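PDB 4F8Y: NADPH Quinone Oxidoreductase, which probably catalyses the NADPH-dependent reduction of quinones such as menadione, using a bound flavin-adenine dinucleotide in a flavodoxin-like fold. Local coordinates for residues V6-N11 with L36-E41; E41-V46 with K93-R98; I125-T130 with T161-I166. All blocks are in the same frame, centred on the assembly; numbering follows the deposited sequence.

Contact 1 (V6-N11 with L36-E41); sequences VYTHPN and LDLYAE. With FAD (flavin-adenine dinucleotide), chain E.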
loop_
_atom_site.group_PDB
_atom_site.type_symbol
_atom_site.label_atom_id
_atom_site.label_comp_id
_atom_site.label_asym_id
_atom_site.label_seq_id
_atom_site.Cartn_x
_atom_site.Cartn_y
_atom_site.Cartn_z
ATOM N N VAL A 6 -11.107 -2.878 11.228
ATOM C CA VAL A 6 -9.852 -2.141 11.101
ATOM C C VAL A 6 -10.124 -0.844 10.331
ATOM O O VAL A 6 -10.481 -0.876 9.156
ATOM C CB VAL A 6 -8.749 -2.972 10.411
ATOM C CG1 VAL A 6 -7.429 -2.227 10.437
ATOM C CG2 VAL A 6 -8.604 -4.317 11.096
ATOM N N TYR A 7 -9.964 0.288 11.015
ATOM C CA TYR A 7 -10.358 1.593 10.486
ATOM C C TYR A 7 -9.141 2.504 10.241
ATOM O O TYR A 7 -8.242 2.621 11.086
ATOM C CB TYR A 7 -11.378 2.248 11.433
ATOM C CG TYR A 7 -11.538 3.749 11.282
ATOM C CD1 TYR A 7 -12.400 4.286 10.332
ATOM C CD2 TYR A 7 -10.840 4.629 12.107
ATOM C CE1 TYR A 7 -12.553 5.663 10.200
ATOM C CE2 TYR A 7 -10.982 6.000 11.978
ATOM C CZ TYR A 7 -11.842 6.511 11.026
ATOM O OH TYR A 7 -11.982 7.875 10.896
ATOM N N THR A 8 -9.126 3.144 9.079
ATOM C CA THR A 8 -7.960 3.877 8.621
ATOM C C THR A 8 -8.353 5.247 8.079
ATOM O O THR A 8 -8.806 5.366 6.943
ATOM C CB THR A 8 -7.210 3.090 7.512
ATOM O OG1 THR A 8 -6.859 1.786 7.995
ATOM C CG2 THR A 8 -5.939 3.824 7.075
ATOM N N HIS A 9 -8.187 6.275 8.902
ATOM C CA HIS A 9 -8.298 7.643 8.431
ATOM C C HIS A 9 -7.737 8.598 9.463
ATOM O O HIS A 9 -8.001 8.450 10.647
ATOM C CB HIS A 9 -9.742 8.010 8.102
ATOM C CG HIS A 9 -9.854 9.114 7.097
ATOM N ND1 HIS A 9 -9.530 10.421 7.390
ATOM C CD2 HIS A 9 -10.216 9.099 5.793
ATOM C CE1 HIS A 9 -9.702 11.167 6.313
ATOM N NE2 HIS A 9 -10.120 10.389 5.331
ATOM N N PRO A 10 -6.943 9.580 9.019
ATOM C CA PRO A 10 -6.298 10.477 9.982
ATOM C C PRO A 10 -7.267 11.495 10.592
ATOM O O PRO A 10 -6.933 12.096 11.615
ATOM C CB PRO A 10 -5.236 11.185 9.128
ATOM C CG PRO A 10 -5.778 11.120 7.744
ATOM C CD PRO A 10 -6.388 9.755 7.665
ATOM N N ASN A 11 -8.437 11.666 9.976
ATOM C CA ASN A 11 -9.402 12.701 10.360
ATOM C C ASN A 11 -10.629 12.156 11.092
ATOM O O ASN A 11 -11.484 11.503 10.485
ATOM C CB ASN A 11 -9.848 13.474 9.118
ATOM C CG ASN A 11 -10.628 14.732 9.454
ATOM O OD1 ASN A 11 -10.666 15.172 10.606
ATOM N ND2 ASN A 11 -11.242 15.326 8.442
ATOM N N LEU A 36 -10.235 -1.320 15.699
ATOM C CA LEU A 36 -8.824 -0.987 15.696
ATOM C C LEU A 36 -8.614 0.279 14.851
ATOM O O LEU A 36 -8.582 0.240 13.616
ATOM C CB LEU A 36 -8.004 -2.166 15.167
ATOM C CG LEU A 36 -6.519 -1.923 14.976
ATOM C CD1 LEU A 36 -5.900 -1.447 16.277
ATOM C CD2 LEU A 36 -5.857 -3.193 14.449
ATOM N N ASP A 37 -8.515 1.411 15.533
ATOM C CA ASP A 37 -8.227 2.675 14.881
ATOM C C ASP A 37 -6.703 2.782 14.756
ATOM O O ASP A 37 -6.006 3.147 15.716
ATOM C CB ASP A 37 -8.817 3.815 15.717
ATOM C CG ASP A 37 -8.784 5.157 15.007
ATOM O OD1 ASP A 37 -7.886 5.399 14.181
ATOM O OD2 ASP A 37 -9.655 5.993 15.301
ATOM N N LEU A 38 -6.179 2.426 13.585
ATOM C CA LEU A 38 -4.731 2.413 13.385
ATOM C C LEU A 38 -4.102 3.785 13.678
ATOM O O LEU A 38 -3.012 3.871 14.253
ATOM C CB LEU A 38 -4.382 1.932 11.969
ATOM C CG LEU A 38 -4.814 0.514 11.601
ATOM C CD1 LEU A 38 -4.475 0.217 10.152
ATOM C CD2 LEU A 38 -4.185 -0.499 12.534
ATOM N N TYR A 39 -4.796 4.856 13.295
ATOM C CA TYR A 39 -4.293 6.213 13.515
ATOM C C TYR A 39 -4.316 6.616 14.989
ATOM O O TYR A 39 -3.378 7.236 15.491
ATOM C CB TYR A 39 -5.066 7.226 12.658
ATOM C CG TYR A 39 -4.448 7.457 11.293
ATOM C CD1 TYR A 39 -3.472 8.427 11.117
ATOM C CD2 TYR A 39 -4.829 6.701 10.189
ATOM C CE1 TYR A 39 -2.891 8.643 9.881
ATOM C CE2 TYR A 39 -4.261 6.911 8.948
ATOM C CZ TYR A 39 -3.286 7.886 8.800
ATOM O OH TYR A 39 -2.700 8.116 7.571
ATOM N N ALA A 40 -5.397 6.265 15.674
ATOM C CA ALA A 40 -5.519 6.486 17.113
ATOM C C ALA A 40 -4.536 5.630 17.903
ATOM O O ALA A 40 -4.141 6.002 19.007
ATOM C CB ALA A 40 -6.948 6.214 17.572
ATOM N N GLU A 41 -4.146 4.487 17.333
ATOM C CA GLU A 41 -3.183 3.576 17.956
ATOM C C GLU A 41 -1.743 4.027 17.739
ATOM O O GLU A 41 -0.820 3.469 18.338
ATOM C CB GLU A 41 -3.358 2.154 17.410
ATOM C CG GLU A 41 -4.667 1.498 17.823
ATOM C CD GLU A 41 -4.520 0.616 19.045
ATOM O OE1 GLU A 41 -3.857 -0.428 18.927
ATOM O OE2 GLU A 41 -5.071 0.952 20.114
HETATM P PA FAD E . -13.686 13.778 3.503
HETATM O O1A FAD E . -12.684 14.891 2.822
HETATM O O2A FAD E . -13.422 13.684 4.937
HETATM O O5B FAD E . -15.243 14.187 3.234
HETATM C C5B FAD E . -15.732 14.126 1.922
HETATM C C4B FAD E . -17.106 14.755 1.761
HETATM O O4B FAD E . -18.194 14.149 2.536
HETATM C C3B FAD E . -17.214 16.280 2.173
HETATM O O3B FAD E . -17.748 17.199 1.264
HETATM C C2B FAD E . -17.796 16.205 3.571
HETATM O O2B FAD E . -18.205 17.404 4.173
HETATM C C1B FAD E . -18.774 15.119 3.360
HETATM N N9A FAD E . -19.333 14.522 4.570
HETATM C C8A FAD E . -18.729 14.333 5.747
HETATM N N7A FAD E . -19.631 13.715 6.596
HETATM C C5A FAD E . -20.804 13.527 5.903
HETATM C C6A FAD E . -22.009 12.970 6.255
HETATM N N6A FAD E . -22.200 12.442 7.597
HETATM N N1A FAD E . -23.010 12.918 5.368
HETATM C C2A FAD E . -22.843 13.413 4.117
HETATM N N3A FAD E . -21.648 13.965 3.772
HETATM C C4A FAD E . -20.638 14.017 4.664
HETATM N N1 FAD E . -9.275 8.946 -5.067
HETATM C C2 FAD E . -9.278 8.468 -6.527
HETATM O O2 FAD E . -10.479 7.943 -6.988
HETATM N N3 FAD E . -8.046 7.570 -6.819
HETATM C C4 FAD E . -6.612 7.913 -6.226
HETATM O O4 FAD E . -5.748 6.826 -6.208
HETATM C C4X FAD E . -6.662 8.648 -4.868
HETATM N N5 FAD E . -5.446 9.008 -4.146
HETATM C C5X FAD E . -5.475 9.899 -3.002
HETATM C C6 FAD E . -4.256 10.111 -2.312
HETATM C C7 FAD E . -4.237 10.935 -1.223
HETATM C C7M FAD E . -2.929 11.157 -0.467
HETATM C C8 FAD E . -5.375 11.540 -0.814
HETATM C C8M FAD E . -5.360 12.457 0.405
HETATM C C9 FAD E . -6.551 11.333 -1.485
HETATM C C9A FAD E . -6.579 10.485 -2.614
HETATM N N10 FAD E . -7.837 10.278 -3.294
HETATM C C10 FAD E . -7.957 9.389 -4.457
HETATM C "C1'" FAD E . -9.062 10.803 -2.728
HETATM C "C2'" FAD E . -9.714 9.983 -1.615
HETATM O "O2'" FAD E . -9.991 8.638 -1.919
HETATM C "C3'" FAD E . -10.870 10.723 -0.973
HETATM O "O3'" FAD E . -10.515 11.982 -0.479
HETATM C "C4'" FAD E . -11.534 9.858 0.080
HETATM O "O4'" FAD E . -11.772 8.546 -0.320
HETATM C "C5'" FAD E . -12.774 10.483 0.676
HETATM O "O5'" FAD E . -13.055 9.986 1.940
HETATM P P FAD E . -12.706 10.998 3.181
HETATM O O1P FAD E . -13.239 10.312 4.579
HETATM O O2P FAD E . -11.269 11.263 3.217
HETATM O O3P FAD E . -13.518 12.352 2.701
HETATM O O HOH W 1 -7.301 4.998 11.727
#

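Contact 2 (E41-V46 with K93-R98); sequences EHFDPV and KGFIDR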
loop_
_atom_site.group_PDB
_atom_site.type_symbol
_atom_site.label_atom_id
_atom_site.label_comp_id
_atom_site.label_asym_id
_atom_site.label_seq_id
_atom_site.Cartn_x
_atom_site.Cartn_y
_atom_site.Cartn_z
ATOM N N GLU A 41 -4.146 4.487 17.333
ATOM C CA GLU A 41 -3.183 3.576 17.956
ATOM C C GLU A 41 -1.743 4.027 17.739
ATOM O O GLU A 41 -0.820 3.469 18.338
ATOM C CB GLU A 41 -3.358 2.154 17.410
ATOM C CG GLU A 41 -4.667 1.498 17.823
ATOM C CD GLU A 41 -4.520 0.616 19.045
ATOM O OE1 GLU A 41 -3.857 -0.428 18.927
ATOM O OE2 GLU A 41 -5.071 0.952 20.114
ATOM N N HIS A 42 -1.565 5.042 16.895
ATOM C CA HIS A 42 -0.240 5.491 16.466
ATOM C C HIS A 42 0.537 4.307 15.888
ATOM O O HIS A 42 1.747 4.161 16.124
ATOM C CB HIS A 42 0.558 6.115 17.618
ATOM C CG HIS A 42 -0.283 6.823 18.638
ATOM N ND1 HIS A 42 -0.972 7.986 18.362
ATOM C CD2 HIS A 42 -0.524 6.543 19.942
ATOM C CE1 HIS A 42 -1.614 8.381 19.448
ATOM N NE2 HIS A 42 -1.356 7.526 20.422
ATOM N N PHE A 43 -0.164 3.460 15.138
ATOM C CA PHE A 43 0.433 2.261 14.559
ATOM C C PHE A 43 1.660 2.596 13.711
ATOM O O PHE A 43 1.624 3.487 12.854
ATOM C CB PHE A 43 -0.593 1.479 13.734
ATOM C CG PHE A 43 -0.102 0.135 13.275
ATOM C CD1 PHE A 43 -0.057 -0.935 14.148
ATOM C CD2 PHE A 43 0.308 -0.062 11.965
ATOM C CE1 PHE A 43 0.404 -2.182 13.727
ATOM C CE2 PHE A 43 0.768 -1.295 11.538
ATOM C CZ PHE A 43 0.814 -2.358 12.419
ATOM N N ASP A 44 2.747 1.878 13.985
ATOM C CA ASP A 44 3.988 1.980 13.227
ATOM C C ASP A 44 3.955 0.961 12.083
ATOM O O ASP A 44 4.131 -0.239 12.316
ATOM C CB ASP A 44 5.177 1.719 14.163
ATOM C CG ASP A 44 6.531 1.914 13.488
ATOM O OD1 ASP A 44 6.582 2.186 12.267
ATOM O OD2 ASP A 44 7.557 1.783 14.189
ATOM N N PRO A 45 3.728 1.439 10.841
ATOM C CA PRO A 45 3.560 0.548 9.693
ATOM C C PRO A 45 4.876 0.094 9.056
ATOM O O PRO A 45 4.826 -0.578 8.026
ATOM C CB PRO A 45 2.791 1.423 8.703
ATOM C CG PRO A 45 3.266 2.804 8.979
ATOM C CD PRO A 45 3.610 2.859 10.450
ATOM N N VAL A 46 6.020 0.444 9.646
ATOM C CA VAL A 46 7.327 0.137 9.036
ATOM C C VAL A 46 7.904 -1.225 9.464
ATOM O O VAL A 46 8.430 -1.370 10.562
ATOM C CB VAL A 46 8.371 1.264 9.284
ATOM C CG1 VAL A 46 9.678 0.952 8.564
ATOM C CG2 VAL A 46 7.835 2.609 8.828
ATOM N N LYS A 93 -1.355 -0.419 4.860
ATOM C CA LYS A 93 -0.451 -1.293 4.104
ATOM C C LYS A 93 0.615 -1.906 5.028
ATOM O O LYS A 93 0.953 -3.082 4.912
ATOM C CB LYS A 93 0.191 -0.538 2.941
ATOM C CG LYS A 93 1.231 -1.328 2.148
ATOM C CD LYS A 93 0.735 -2.721 1.784
ATOM C CE LYS A 93 1.598 -3.357 0.710
ATOM N NZ LYS A 93 3.007 -3.568 1.146
ATOM N N GLY A 94 1.122 -1.109 5.961
ATOM C CA GLY A 94 2.056 -1.594 6.955
ATOM C C GLY A 94 1.411 -2.503 7.986
ATOM O O GLY A 94 2.085 -3.364 8.562
ATOM N N PHE A 95 0.116 -2.321 8.224
ATOM C CA PHE A 95 -0.639 -3.239 9.089
ATOM C C PHE A 95 -0.574 -4.674 8.537
ATOM O O PHE A 95 -0.306 -5.632 9.268
ATOM C CB PHE A 95 -2.098 -2.769 9.249
ATOM C CG PHE A 95 -2.977 -3.748 9.994
ATOM C CD1 PHE A 95 -2.868 -3.892 11.373
ATOM C CD2 PHE A 95 -3.907 -4.525 9.308
ATOM C CE1 PHE A 95 -3.668 -4.793 12.059
ATOM C CE2 PHE A 95 -4.709 -5.437 9.983
ATOM C CZ PHE A 95 -4.590 -5.571 11.363
ATOM N N ILE A 96 -0.798 -4.803 7.235
ATOM C CA ILE A 96 -0.650 -6.069 6.526
ATOM C C ILE A 96 0.789 -6.579 6.551
ATOM O O ILE A 96 1.030 -7.719 6.934
ATOM C CB ILE A 96 -1.114 -5.950 5.049
ATOM C CG1 ILE A 96 -2.541 -5.403 4.974
ATOM C CG2 ILE A 96 -1.013 -7.294 4.351
ATOM C CD1 ILE A 96 -3.536 -6.211 5.800
ATOM N N ASP A 97 1.734 -5.735 6.133
ATOM C CA ASP A 97 3.151 -6.090 6.114
ATOM C C ASP A 97 3.617 -6.666 7.451
ATOM O O ASP A 97 4.308 -7.683 7.496
ATOM C CB ASP A 97 4.034 -4.875 5.809
ATOM C CG ASP A 97 3.873 -4.352 4.404
ATOM O OD1 ASP A 97 3.264 -5.037 3.553
ATOM O OD2 ASP A 97 4.372 -3.238 4.160
ATOM N N ARG A 98 3.263 -6.001 8.543
ATOM C CA ARG A 98 3.824 -6.365 9.840
ATOM C C ARG A 98 3.054 -7.458 10.576
ATOM O O ARG A 98 3.652 -8.254 11.300
ATOM C CB ARG A 98 3.963 -5.133 10.725
ATOM C CG ARG A 98 4.879 -4.085 10.159
ATOM C CD ARG A 98 5.152 -3.064 11.221
ATOM N NE ARG A 98 5.856 -3.658 12.354
ATOM C CZ ARG A 98 6.192 -2.986 13.448
ATOM N NH1 ARG A 98 5.871 -1.705 13.557
ATOM N NH2 ARG A 98 6.836 -3.595 14.434
HETATM O O HOH W 2 5.859 -2.094 6.082
#

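Contact 3 (I125-T130 with T161-I166); sequences ITTHNT and TELTSI. With FAD (flavin-adenine dinucleotide), chain E; VK3 (menadione), chain H.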
loop_
_atom_site.group_PDB
_atom_site.type_symbol
_atom_site.label_atom_id
_atom_site.label_comp_id
_atom_site.label_asym_id
_atom_site.label_seq_id
_atom_site.Cartn_x
_atom_site.Cartn_y
_atom_site.Cartn_z
ATOM N N ILE A 125 -14.677 -1.806 2.942
ATOM C CA ILE A 125 -15.412 -0.604 2.560
ATOM C C ILE A 125 -14.454 0.502 2.111
ATOM O O ILE A 125 -13.662 1.012 2.901
ATOM C CB ILE A 125 -16.352 -0.091 3.680
ATOM C CG1 ILE A 125 -17.197 -1.235 4.239
ATOM C CG2 ILE A 125 -17.268 0.997 3.135
ATOM C CD1 ILE A 125 -17.856 -0.910 5.560
ATOM N N THR A 126 -14.542 0.851 0.832
ATOM C CA THR A 126 -13.648 1.832 0.237
ATOM C C THR A 126 -14.384 3.111 -0.160
ATOM O O THR A 126 -15.576 3.091 -0.476
ATOM C CB THR A 126 -12.927 1.271 -1.025
ATOM O OG1 THR A 126 -13.782 0.339 -1.692
ATOM C CG2 THR A 126 -11.649 0.561 -0.656
ATOM N N THR A 127 -13.653 4.220 -0.131
ATOM C CA THR A 127 -14.115 5.485 -0.683
ATOM C C THR A 127 -13.076 5.988 -1.705
ATOM O O THR A 127 -11.880 5.781 -1.534
ATOM C CB THR A 127 -14.369 6.529 0.441
ATOM O OG1 THR A 127 -13.175 6.734 1.212
ATOM C CG2 THR A 127 -15.468 6.047 1.364
ATOM N N HIS A 128 -13.536 6.621 -2.779
ATOM C CA HIS A 128 -12.630 7.256 -3.744
ATOM C C HIS A 128 -13.393 8.151 -4.734
ATOM O O HIS A 128 -14.621 8.197 -4.712
ATOM C CB HIS A 128 -11.776 6.217 -4.478
ATOM C CG HIS A 128 -12.573 5.209 -5.249
ATOM N ND1 HIS A 128 -13.093 5.468 -6.500
ATOM C CD2 HIS A 128 -12.934 3.940 -4.947
ATOM C CE1 HIS A 128 -13.746 4.404 -6.932
ATOM N NE2 HIS A 128 -13.663 3.461 -6.011
ATOM N N ASN A 129 -12.660 8.855 -5.595
ATOM C CA ASN A 129 -13.245 9.821 -6.533
ATOM C C ASN A 129 -13.371 9.347 -7.984
ATOM O O ASN A 129 -13.729 10.136 -8.863
ATOM C CB ASN A 129 -12.427 11.108 -6.525
ATOM C CG ASN A 129 -12.703 11.951 -5.330
ATOM O OD1 ASN A 129 -13.840 12.020 -4.862
ATOM N ND2 ASN A 129 -11.674 12.613 -4.822
ATOM N N THR A 130 -13.076 8.072 -8.226
ATOM C CA THR A 130 -13.084 7.490 -9.571
ATOM C C THR A 130 -14.461 6.905 -9.899
ATOM O O THR A 130 -15.115 6.334 -9.022
ATOM C CB THR A 130 -11.985 6.398 -9.696
ATOM O OG1 THR A 130 -10.726 6.941 -9.285
ATOM C CG2 THR A 130 -11.852 5.892 -11.121
ATOM N N THR A 161 -17.047 -3.404 -1.079
ATOM C CA THR A 161 -18.045 -2.356 -1.192
ATOM C C THR A 161 -17.366 -1.022 -1.501
ATOM O O THR A 161 -16.696 -0.431 -0.645
ATOM C CB THR A 161 -18.895 -2.262 0.102
ATOM O OG1 THR A 161 -19.680 -3.452 0.241
ATOM C CG2 THR A 161 -19.827 -1.044 0.070
ATOM N N GLU A 162 -17.545 -0.556 -2.735
ATOM C CA GLU A 162 -16.898 0.661 -3.213
ATOM C C GLU A 162 -17.883 1.829 -3.280
ATOM O O GLU A 162 -18.888 1.761 -3.984
ATOM C CB GLU A 162 -16.274 0.413 -4.588
ATOM C CG GLU A 162 -15.659 -0.961 -4.697
ATOM C CD GLU A 162 -15.213 -1.301 -6.094
ATOM O OE1 GLU A 162 -14.311 -0.610 -6.609
ATOM O OE2 GLU A 162 -15.744 -2.275 -6.670
ATOM N N LEU A 163 -17.584 2.887 -2.534
ATOM C CA LEU A 163 -18.359 4.119 -2.576
ATOM C C LEU A 163 -17.627 5.102 -3.491
ATOM O O LEU A 163 -16.652 5.750 -3.087
ATOM C CB LEU A 163 -18.550 4.694 -1.164
ATOM C CG LEU A 163 -19.009 3.723 -0.059
ATOM C CD1 LEU A 163 -19.355 4.457 1.231
ATOM C CD2 LEU A 163 -20.177 2.869 -0.521
ATOM N N THR A 164 -18.106 5.192 -4.731
ATOM C CA THR A 164 -17.397 5.873 -5.811
ATOM C C THR A 164 -17.802 7.349 -5.964
ATOM O O THR A 164 -18.743 7.817 -5.311
ATOM C CB THR A 164 -17.572 5.109 -7.149
ATOM O OG1 THR A 164 -18.936 5.181 -7.573
ATOM C CG2 THR A 164 -17.184 3.644 -6.984
ATOM N N SER A 165 -17.083 8.069 -6.826
ATOM C CA SER A 165 -17.299 9.504 -7.037
ATOM C C SER A 165 -17.741 10.140 -5.728
ATOM O O SER A 165 -18.745 10.856 -5.677
ATOM C CB SER A 165 -18.343 9.741 -8.131
ATOM O OG SER A 165 -18.033 8.995 -9.289
ATOM N N ILE A 166 -16.973 9.861 -4.675
ATOM C CA ILE A 166 -17.413 10.104 -3.309
ATOM C C ILE A 166 -17.441 11.588 -2.990
ATOM O O ILE A 166 -18.302 12.053 -2.238
ATOM C CB ILE A 166 -16.547 9.326 -2.274
ATOM C CG1 ILE A 166 -17.316 9.146 -0.966
ATOM C CG2 ILE A 166 -15.208 10.013 -2.033
ATOM C CD1 ILE A 166 -18.716 8.631 -1.158
HETATM P PA FAD E . -13.686 13.778 3.503
HETATM O O1A FAD E . -12.684 14.891 2.822
HETATM O O2A FAD E . -13.422 13.684 4.937
HETATM O O5B FAD E . -15.243 14.187 3.234
HETATM C C5B FAD E . -15.732 14.126 1.922
HETATM C C4B FAD E . -17.106 14.755 1.761
HETATM O O4B FAD E . -18.194 14.149 2.536
HETATM C C3B FAD E . -17.214 16.280 2.173
HETATM O O3B FAD E . -17.748 17.199 1.264
HETATM C C2B FAD E . -17.796 16.205 3.571
HETATM O O2B FAD E . -18.205 17.404 4.173
HETATM C C1B FAD E . -18.774 15.119 3.360
HETATM N N9A FAD E . -19.333 14.522 4.570
HETATM C C8A FAD E . -18.729 14.333 5.747
HETATM N N7A FAD E . -19.631 13.715 6.596
HETATM C C5A FAD E . -20.804 13.527 5.903
HETATM C C6A FAD E . -22.009 12.970 6.255
HETATM N N6A FAD E . -22.200 12.442 7.597
HETATM N N1A FAD E . -23.010 12.918 5.368
HETATM C C2A FAD E . -22.843 13.413 4.117
HETATM N N3A FAD E . -21.648 13.965 3.772
HETATM C C4A FAD E . -20.638 14.017 4.664
HETATM N N1 FAD E . -9.275 8.946 -5.067
HETATM C C2 FAD E . -9.278 8.468 -6.527
HETATM O O2 FAD E . -10.479 7.943 -6.988
HETATM N N3 FAD E . -8.046 7.570 -6.819
HETATM C C4 FAD E . -6.612 7.913 -6.226
HETATM O O4 FAD E . -5.748 6.826 -6.208
HETATM C C4X FAD E . -6.662 8.648 -4.868
HETATM N N5 FAD E . -5.446 9.008 -4.146
HETATM C C5X FAD E . -5.475 9.899 -3.002
HETATM C C6 FAD E . -4.256 10.111 -2.312
HETATM C C7 FAD E . -4.237 10.935 -1.223
HETATM C C7M FAD E . -2.929 11.157 -0.467
HETATM C C8 FAD E . -5.375 11.540 -0.814
HETATM C C8M FAD E . -5.360 12.457 0.405
HETATM C C9 FAD E . -6.551 11.333 -1.485
HETATM C C9A FAD E . -6.579 10.485 -2.614
HETATM N N10 FAD E . -7.837 10.278 -3.294
HETATM C C10 FAD E . -7.957 9.389 -4.457
HETATM C "C1'" FAD E . -9.062 10.803 -2.728
HETATM C "C2'" FAD E . -9.714 9.983 -1.615
HETATM O "O2'" FAD E . -9.991 8.638 -1.919
HETATM C "C3'" FAD E . -10.870 10.723 -0.973
HETATM O "O3'" FAD E . -10.515 11.982 -0.479
HETATM C "C4'" FAD E . -11.534 9.858 0.080
HETATM O "O4'" FAD E . -11.772 8.546 -0.320
HETATM C "C5'" FAD E . -12.774 10.483 0.676
HETATM O "O5'" FAD E . -13.055 9.986 1.940
HETATM P P FAD E . -12.706 10.998 3.181
HETATM O O1P FAD E . -13.239 10.312 4.579
HETATM O O2P FAD E . -11.269 11.263 3.217
HETATM O O3P FAD E . -13.518 12.352 2.701
HETATM C C1K VK3 H . -5.050 11.447 -6.566
HETATM O O1K VK3 H . -4.096 11.925 -5.660
HETATM C C2K VK3 H . -4.635 10.505 -7.646
HETATM C C3K VK3 H . -5.569 10.039 -8.555
HETATM C C4K VK3 H . -6.923 10.458 -8.453
HETATM O O4K VK3 H . -7.852 9.982 -9.399
HETATM C C5K VK3 H . -7.322 11.365 -7.407
HETATM C C6K VK3 H . -8.669 11.798 -7.285
HETATM C C7K VK3 H . -9.036 12.660 -6.283
HETATM C C8K VK3 H . -8.026 13.156 -5.309
HETATM C C9K VK3 H . -6.730 12.741 -5.431
HETATM C C10 VK3 H . -6.346 11.848 -6.461
HETATM C C11 VK3 H . -5.151 9.090 -9.679
HETATM O O HOH W 3 -12.573 0.757 -4.444
#

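Contact 1 (V6-N11 with L36-E41)
In the first beta-alpha-beta unit of the flavodoxin-like sheet, the parallel strands 2-7 and 32-37 pair Val6 with Leu36 and Tyr7 with Asp37. Tyr7 N donates to Leu36 O at 2.9 Å, nearly straight at 173°, and Leu38 N donates to Tyr7 O at 3.2 Å. Past the last bridge a water takes over: it donates to Tyr7 O and Asp37 OD1 and accepts from His9 N and Tyr39 N, so four bonds fix it where the strands part. Asp37 OD1 also accepts from Ala40 N at 3.0 Å, an Asx motif, while its carboxylate stands at the edge of the Tyr7 ring, the two planes 88° apart. Pro10 lies over one face of Tyr39, with Pro10 CB 3.9 Å from the ring centroid, a CH-pi contact; Thr8 CG2 meets the ring edge. The phenol oxygen of Tyr39 reaches Leu47 O of the second subunit. With CG anti to the backbone N (chi1 -155°), His9 bonds through NE2 to FAD O2P at 2.6 Å, and its ND1 accepts from Asn11 N in the ring plane, which holds the imidazole's rotation. A cofactor phosphate held by the loop after the first strand is typical of the flavodoxin-like fold.

Contact 2 (E41-V46 with K93-R98)
Asp44 O receives Arg98 NH1 at 2.6 Å, the shortest polar bond between the loop 41-46 and the helical segment 93-98. The N-H...O angle is 149°, and the oxygen lies close to the guanidinium plane. The Arg98 chain bends at chi3 (63°), and Val46 O stands 3.6 Å above one guanidinium face, offset toward the rim. The Asp44 carboxylate gives only a long salt bridge, OD2 to NH1; its OD1 instead closes an Asx turn by accepting from Val46 N. Arg98 NH2 has a second charged partner in Glu63.

Gly94 lets the chains come close: its CA is 3.8 Å from Pro45 CA and makes a CA-H...O contact of 3.1 Å to Pro45 O. A water donates to that same oxygen and to Asp97 OD2, linking loop and helix once more. The Phe95 ring turns its edge to the face of Phe43, centroids 5.9 Å apart and planes at 64°, while Phe43 CE2 reaches Phe95 CA at 3.4 Å. The loop thus crosses helix 90-99, with Phe43 also edge-to-face with Tyr67 of helix 65-73, Phe95 resting on Leu36 of strand 32-37, and Lys93 and Asp97 facing the second subunit.

Contact 3 (I125-T130 with T161-I166)
Two side chains set between their own backbone N and carbonyl carbon, Thr127 (chi1 58°) and His128 (chi1 60°), shape this end of the flavodoxin-like sheet, where the parallel strands 120-127 and 155-163 of a beta-alpha-beta unit finish at the cofactor. That torsion puts Thr127 OG1 2.8 Å from FAD O4', a hydrogen bond in which either group could donate, and Asn16 ND2 is a further partner of the hydroxyl. In His128 it lays the ring alongside Thr164, whose CG2 is 3.5 Å from His128 CE1; Thr164 CA lies over one face, offset toward the rim. Thr130 N donates to His128 ND1 in the ring plane, which fixes the imidazole's rotation, and Tyr141 packs edge-to-face with the ring.

The strands pair in register from Ile125 with Thr161 to Thr127 with Leu163. Thr126 N to Thr161 O (2.9 Å, 173°) and Leu163 N to Thr126 O are followed by the longer bond from His128 N to Leu163 O. Beyond the strands the loops remain joined, as Ile166 N donates to His128 O at 2.9 Å, and Ser165 N makes a weak bond to Thr130 O. On the face bearing Thr126 and Glu162, a water accepts from Thr126 OG1 and donates to Glu162 OE1.

The loop after strand 120-127 meets the flavin. Asn129 ND2, also bonded to Glu167, comes within 3.0 Å of menadione C7K. FAD O2 is gripped twice, by Asn129 N at 2.7 Å and by Thr130 OG1 at 2.5 Å.

How the contacts relate
Followed from the N terminus, the three contacts come in series, and none encloses or crosses another. Contact 1 closes the loop that runs through helix 15-26, joining strand 2-7 to its neighbour 32-37, an outermost strand of the sheet. Contact 2 opens at Glu41, which it shares with contact 1, and closes the stretch between residues 46 and 93, which holds helix 65-73 and strand 76-82. Leu38 also packs on Phe95 where contacts 1 and 2 adjoin, and both contacts reach the second subunit. Contact 3 closes the last crossover, through helix 143-150, at the other outermost strand, 155-163. Its centre is about 18 Å from that of contact 1, yet both touch the same FAD from one sheet.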